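Local coordinates for protein elongation factor G (Thermus thermophilus, PDB 2DY1) that binds GTP with magnesium and is probably a GTPase that acts in the elongation stage of translation, at residues P155-G167 with G171-Y183. Residues are numbered along the deposited sequence; the frame is centred on the assembly and turned at random.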
loop_
_atom_site.group_PDB
_atom_site.type_symbol
_atom_site.label_atom_id
_atom_site.label_comp_id
_atom_site.label_asym_id
_atom_site.label_seq_id
_atom_site.Cartn_x
_atom_site.Cartn_y
_atom_site.Cartn_z
ATOM N N PRO A 155 14.554 -22.673 2.033
ATOM C CA PRO A 155 14.081 -24.039 2.215
ATOM C C PRO A 155 12.800 -24.474 1.513
ATOM O O PRO A 155 11.833 -24.871 2.152
ATOM C CB PRO A 155 14.020 -24.180 3.738
ATOM C CG PRO A 155 13.632 -22.811 4.171
ATOM C CD PRO A 155 14.428 -21.894 3.282
ATOM N N ILE A 156 12.814 -24.434 0.187
ATOM C CA ILE A 156 11.648 -24.889 -0.560
ATOM C C ILE A 156 11.581 -26.411 -0.502
ATOM O O ILE A 156 12.586 -27.094 -0.250
ATOM C CB ILE A 156 11.675 -24.425 -2.035
ATOM C CG1 ILE A 156 12.971 -24.877 -2.715
ATOM C CG2 ILE A 156 11.526 -22.923 -2.089
ATOM C CD1 ILE A 156 12.765 -25.483 -4.081
ATOM N N LEU A 157 10.392 -26.950 -0.732
ATOM C CA LEU A 157 10.194 -28.387 -0.674
ATOM C C LEU A 157 9.335 -28.788 -1.872
ATOM O O LEU A 157 8.122 -28.614 -1.862
ATOM C CB LEU A 157 9.481 -28.752 0.628
ATOM C CG LEU A 157 9.417 -30.241 0.963
ATOM C CD1 LEU A 157 10.757 -30.686 1.541
ATOM C CD2 LEU A 157 8.322 -30.496 1.960
ATOM N N PRO A 158 9.958 -29.334 -2.921
ATOM C CA PRO A 158 9.172 -29.733 -4.098
ATOM C C PRO A 158 8.195 -30.864 -3.812
ATOM O O PRO A 158 8.591 -31.950 -3.417
ATOM C CB PRO A 158 10.240 -30.159 -5.114
ATOM C CG PRO A 158 11.474 -29.397 -4.663
ATOM C CD PRO A 158 11.400 -29.496 -3.157
ATOM N N ILE A 159 6.911 -30.609 -4.003
ATOM C CA ILE A 159 5.892 -31.626 -3.806
ATOM C C ILE A 159 5.605 -32.266 -5.154
ATOM O O ILE A 159 5.409 -33.477 -5.260
ATOM C CB ILE A 159 4.565 -31.004 -3.277
ATOM C CG1 ILE A 159 4.812 -30.323 -1.928
ATOM C CG2 ILE A 159 3.467 -32.059 -3.211
ATOM C CD1 ILE A 159 5.438 -31.223 -0.883
ATOM N N ASP A 160 5.582 -31.434 -6.192
ATOM C CA ASP A 160 5.259 -31.904 -7.534
ATOM C C ASP A 160 6.386 -31.651 -8.510
ATOM O O ASP A 160 7.148 -30.690 -8.356
ATOM C CB ASP A 160 4.078 -31.112 -8.124
ATOM C CG ASP A 160 2.814 -31.231 -7.315
ATOM O OD1 ASP A 160 2.442 -32.377 -6.987
ATOM O OD2 ASP A 160 2.180 -30.177 -7.034
ATOM N N LEU A 161 6.439 -32.518 -9.519
ATOM C CA LEU A 161 7.331 -32.354 -10.666
ATOM C C LEU A 161 6.366 -32.456 -11.860
ATOM O O LEU A 161 5.297 -33.043 -11.768
ATOM C CB LEU A 161 8.390 -33.451 -10.735
ATOM C CG LEU A 161 9.422 -33.395 -9.614
ATOM C CD1 LEU A 161 10.381 -34.571 -9.811
ATOM C CD2 LEU A 161 10.180 -32.073 -9.597
ATOM N N PRO A 162 6.733 -31.875 -12.999
ATOM C CA PRO A 162 5.832 -31.941 -14.149
ATOM C C PRO A 162 5.824 -33.246 -14.917
ATOM O O PRO A 162 6.876 -33.882 -15.104
ATOM C CB PRO A 162 6.298 -30.782 -15.023
ATOM C CG PRO A 162 7.772 -30.678 -14.705
ATOM C CD PRO A 162 7.892 -31.003 -13.237
ATOM N N LEU A 163 4.630 -33.660 -15.337
ATOM C CA LEU A 163 4.522 -34.843 -16.184
ATOM C C LEU A 163 4.414 -34.345 -17.615
ATOM O O LEU A 163 3.542 -33.544 -17.939
ATOM C CB LEU A 163 3.286 -35.677 -15.835
ATOM C CG LEU A 163 3.102 -36.910 -16.717
ATOM C CD1 LEU A 163 4.246 -37.884 -16.417
ATOM C CD2 LEU A 163 1.758 -37.584 -16.422
ATOM N N TYR A 164 5.331 -34.788 -18.473
ATOM C CA TYR A 164 5.310 -34.395 -19.876
ATOM C C TYR A 164 5.031 -35.581 -20.779
ATOM O O TYR A 164 5.352 -36.725 -20.443
ATOM C CB TYR A 164 6.663 -33.834 -20.312
ATOM C CG TYR A 164 7.002 -32.476 -19.756
ATOM C CD1 TYR A 164 6.510 -31.315 -20.357
ATOM C CD2 TYR A 164 7.815 -32.346 -18.637
ATOM C CE1 TYR A 164 6.832 -30.050 -19.846
ATOM C CE2 TYR A 164 8.143 -31.099 -18.132
ATOM C CZ TYR A 164 7.655 -29.958 -18.733
ATOM O OH TYR A 164 8.012 -28.711 -18.238
ATOM N N GLU A 165 4.439 -35.292 -21.930
ATOM C CA GLU A 165 4.191 -36.306 -22.953
ATOM C C GLU A 165 4.624 -35.623 -24.240
ATOM O O GLU A 165 4.037 -34.629 -24.665
ATOM C CB GLU A 165 2.710 -36.712 -23.001
ATOM C CG GLU A 165 2.315 -37.622 -21.856
ATOM C CD GLU A 165 0.829 -37.941 -21.830
ATOM O OE1 GLU A 165 0.104 -37.416 -22.701
ATOM O OE2 GLU A 165 0.403 -38.704 -20.932
ATOM N N GLY A 166 5.701 -36.131 -24.830
ATOM C CA GLY A 166 6.199 -35.551 -26.064
ATOM C C GLY A 166 6.401 -34.048 -25.997
ATOM O O GLY A 166 6.027 -33.323 -26.924
ATOM N N GLY A 167 6.984 -33.571 -24.902
ATOM C CA GLY A 167 7.231 -32.144 -24.762
ATOM C C GLY A 167 6.069 -31.298 -24.264
ATOM O O GLY A 167 6.250 -30.119 -23.975
ATOM N N GLY A 171 0.509 -33.054 -16.793
ATOM C CA GLY A 171 0.152 -33.470 -15.455
ATOM C C GLY A 171 1.202 -33.294 -14.386
ATOM O O GLY A 171 2.129 -32.491 -14.508
ATOM N N LEU A 172 1.043 -34.098 -13.337
ATOM C CA LEU A 172 1.895 -34.022 -12.168
ATOM C C LEU A 172 2.480 -35.346 -11.745
ATOM O O LEU A 172 1.858 -36.398 -11.914
ATOM C CB LEU A 172 1.073 -33.540 -10.955
ATOM C CG LEU A 172 0.268 -32.248 -11.020
ATOM C CD1 LEU A 172 -0.382 -31.990 -9.668
ATOM C CD2 LEU A 172 1.207 -31.112 -11.392
ATOM N N ILE A 173 3.685 -35.270 -11.204
ATOM C CA ILE A 173 4.342 -36.424 -10.604
ATOM C C ILE A 173 4.420 -36.006 -9.141
ATOM O O ILE A 173 5.078 -35.010 -8.791
ATOM C CB ILE A 173 5.770 -36.648 -11.140
ATOM C CG1 ILE A 173 5.721 -37.025 -12.617
ATOM C CG2 ILE A 173 6.453 -37.790 -10.350
ATOM C CD1 ILE A 173 7.086 -37.063 -13.273
ATOM N N ASP A 174 3.718 -36.742 -8.287
ATOM C CA ASP A 174 3.702 -36.441 -6.863
ATOM C C ASP A 174 4.937 -37.143 -6.307
ATOM O O ASP A 174 4.959 -38.365 -6.198
ATOM C CB ASP A 174 2.413 -36.989 -6.254
ATOM C CG ASP A 174 2.359 -36.793 -4.764
ATOM O OD1 ASP A 174 3.088 -37.531 -4.076
ATOM O OD2 ASP A 174 1.611 -35.902 -4.290
ATOM N N VAL A 175 5.969 -36.355 -6.003
ATOM C CA VAL A 175 7.263 -36.886 -5.557
ATOM C C VAL A 175 7.193 -37.868 -4.412
ATOM O O VAL A 175 7.774 -38.956 -4.473
ATOM C CB VAL A 175 8.220 -35.734 -5.153
ATOM C CG1 VAL A 175 9.544 -36.285 -4.690
ATOM C CG2 VAL A 175 8.425 -34.798 -6.325
ATOM N N PHE A 176 6.488 -37.477 -3.365
ATOM C CA PHE A 176 6.363 -38.312 -2.175
ATOM C C PHE A 176 5.854 -39.733 -2.425
ATOM O O PHE A 176 6.450 -40.704 -1.936
ATOM C CB PHE A 176 5.435 -37.635 -1.166
ATOM C CG PHE A 176 5.354 -38.345 0.159
ATOM C CD1 PHE A 176 6.221 -38.013 1.195
ATOM C CD2 PHE A 176 4.404 -39.337 0.377
ATOM C CE1 PHE A 176 6.138 -38.659 2.433
ATOM C CE2 PHE A 176 4.313 -39.992 1.609
ATOM C CZ PHE A 176 5.181 -39.650 2.638
ATOM N N HIS A 177 4.758 -39.858 -3.176
ATOM C CA HIS A 177 4.174 -41.165 -3.426
ATOM C C HIS A 177 4.671 -41.890 -4.672
ATOM O O HIS A 177 4.328 -43.054 -4.884
ATOM C CB HIS A 177 2.651 -41.046 -3.473
ATOM C CG HIS A 177 2.069 -40.342 -2.290
ATOM N ND1 HIS A 177 1.894 -40.953 -1.067
ATOM C CD2 HIS A 177 1.644 -39.065 -2.136
ATOM C CE1 HIS A 177 1.384 -40.083 -0.212
ATOM N NE2 HIS A 177 1.225 -38.929 -0.836
ATOM N N GLY A 178 5.485 -41.223 -5.484
ATOM C CA GLY A 178 5.995 -41.863 -6.686
ATOM C C GLY A 178 4.864 -42.272 -7.608
ATOM O O GLY A 178 4.852 -43.370 -8.171
ATOM N N LYS A 179 3.889 -41.383 -7.753
ATOM C CA LYS A 179 2.752 -41.646 -8.608
ATOM C C LYS A 179 2.579 -40.455 -9.520
ATOM O O LYS A 179 3.001 -39.347 -9.188
ATOM C CB LYS A 179 1.490 -41.881 -7.777
ATOM C CG LYS A 179 1.544 -43.178 -6.969
ATOM C CD LYS A 179 0.204 -43.516 -6.353
ATOM C CE LYS A 179 0.301 -44.787 -5.519
ATOM N NZ LYS A 179 -0.983 -45.099 -4.831
ATOM N N ALA A 180 1.979 -40.691 -10.676
ATOM C CA ALA A 180 1.788 -39.625 -11.636
ATOM C C ALA A 180 0.328 -39.563 -12.068
ATOM O O ALA A 180 -0.402 -40.564 -12.005
ATOM C CB ALA A 180 2.687 -39.850 -12.847
ATOM N N TYR A 181 -0.080 -38.383 -12.523
ATOM C CA TYR A 181 -1.452 -38.158 -12.950
ATOM C C TYR A 181 -1.476 -37.267 -14.170
ATOM O O TYR A 181 -0.811 -36.235 -14.191
ATOM C CB TYR A 181 -2.239 -37.470 -11.831
ATOM C CG TYR A 181 -2.168 -38.228 -10.528
ATOM C CD1 TYR A 181 -1.116 -38.026 -9.641
ATOM C CD2 TYR A 181 -3.099 -39.228 -10.239
ATOM C CE1 TYR A 181 -0.983 -38.811 -8.489
ATOM C CE2 TYR A 181 -2.975 -40.022 -9.096
ATOM C CZ TYR A 181 -1.921 -39.809 -8.230
ATOM O OH TYR A 181 -1.819 -40.594 -7.103
ATOM N N ARG A 182 -2.249 -37.654 -15.175
ATOM C CA ARG A 182 -2.350 -36.839 -16.375
ATOM C C ARG A 182 -3.751 -36.258 -16.453
ATOM O O ARG A 182 -4.704 -36.833 -15.921
ATOM C CB ARG A 182 -2.049 -37.671 -17.631
ATOM C CG ARG A 182 -3.119 -38.659 -18.011
ATOM C CD ARG A 182 -2.700 -39.494 -19.238
ATOM N NE ARG A 182 -2.302 -38.707 -20.405
ATOM C CZ ARG A 182 -3.139 -38.164 -21.288
ATOM N NH1 ARG A 182 -4.456 -38.310 -21.156
ATOM N NH2 ARG A 182 -2.655 -37.473 -22.307
ATOM N N TYR A 183 -3.869 -35.119 -17.117
ATOM C CA TYR A 183 -5.144 -34.444 -17.263
ATOM C C TYR A 183 -5.568 -34.279 -18.707
ATOM O O TYR A 183 -4.752 -34.017 -19.585
ATOM C CB TYR A 183 -5.074 -33.047 -16.628
ATOM C CG TYR A 183 -4.926 -33.080 -15.145
ATOM C CD1 TYR A 183 -3.712 -33.427 -14.547
ATOM C CD2 TYR A 183 -6.019 -32.804 -14.322
ATOM C CE1 TYR A 183 -3.595 -33.498 -13.162
ATOM C CE2 TYR A 183 -5.907 -32.875 -12.951
ATOM C CZ TYR A 183 -4.702 -33.217 -12.376
ATOM O OH TYR A 183 -4.595 -33.255 -11.013
#
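Leu163 is the main bump here, and the hollow it fills is floored by Gly171, with Leu163 CB 3.5 Å from Gly171 C. With CG anti to the backbone N (chi1 178°), its two methyls split: CD1 touches Ile173 CG1 (4.2 Å), the two side chains crossing at about a right angle, while CD2 reaches past Gly171 to the next strand, 3.7 Å from Tyr181 O and 4.0 Å from Arg182 CB. Further along the same face, Leu161 and Ile173 sit side by side as a hydrogen-bonded antiparallel pair, and Val175 CG2 closes the row against Leu161 CG (3.7 Å). On the other face, Leu172 CD1 lies 3.9 Å from Asp160 OD1; the carboxylate's OD2 is held by the backbone N of Leu252. Beyond the paired strands, Glu165 reaches over to Arg182 on the third strand in a salt bridge: carboxylate and guanidinium planes are 8° apart, nearly coplanar, with Arg182 NE to Glu165 OE2 and Arg182 NH2 to Glu165 OE1 both 2.8 Å. The guanidinium is thus gripped side-on, and its NH1 pairs with Glu184. Strand 156-165 and strand 168-174 form a beta hairpin in the GTP-binding domain, with strand 179-184 and then 187-191 added beyond it. On its other side strand 156-165 runs parallel to 248-252, while helix 142-153 packs on Pro158, Leu161 and Pro162.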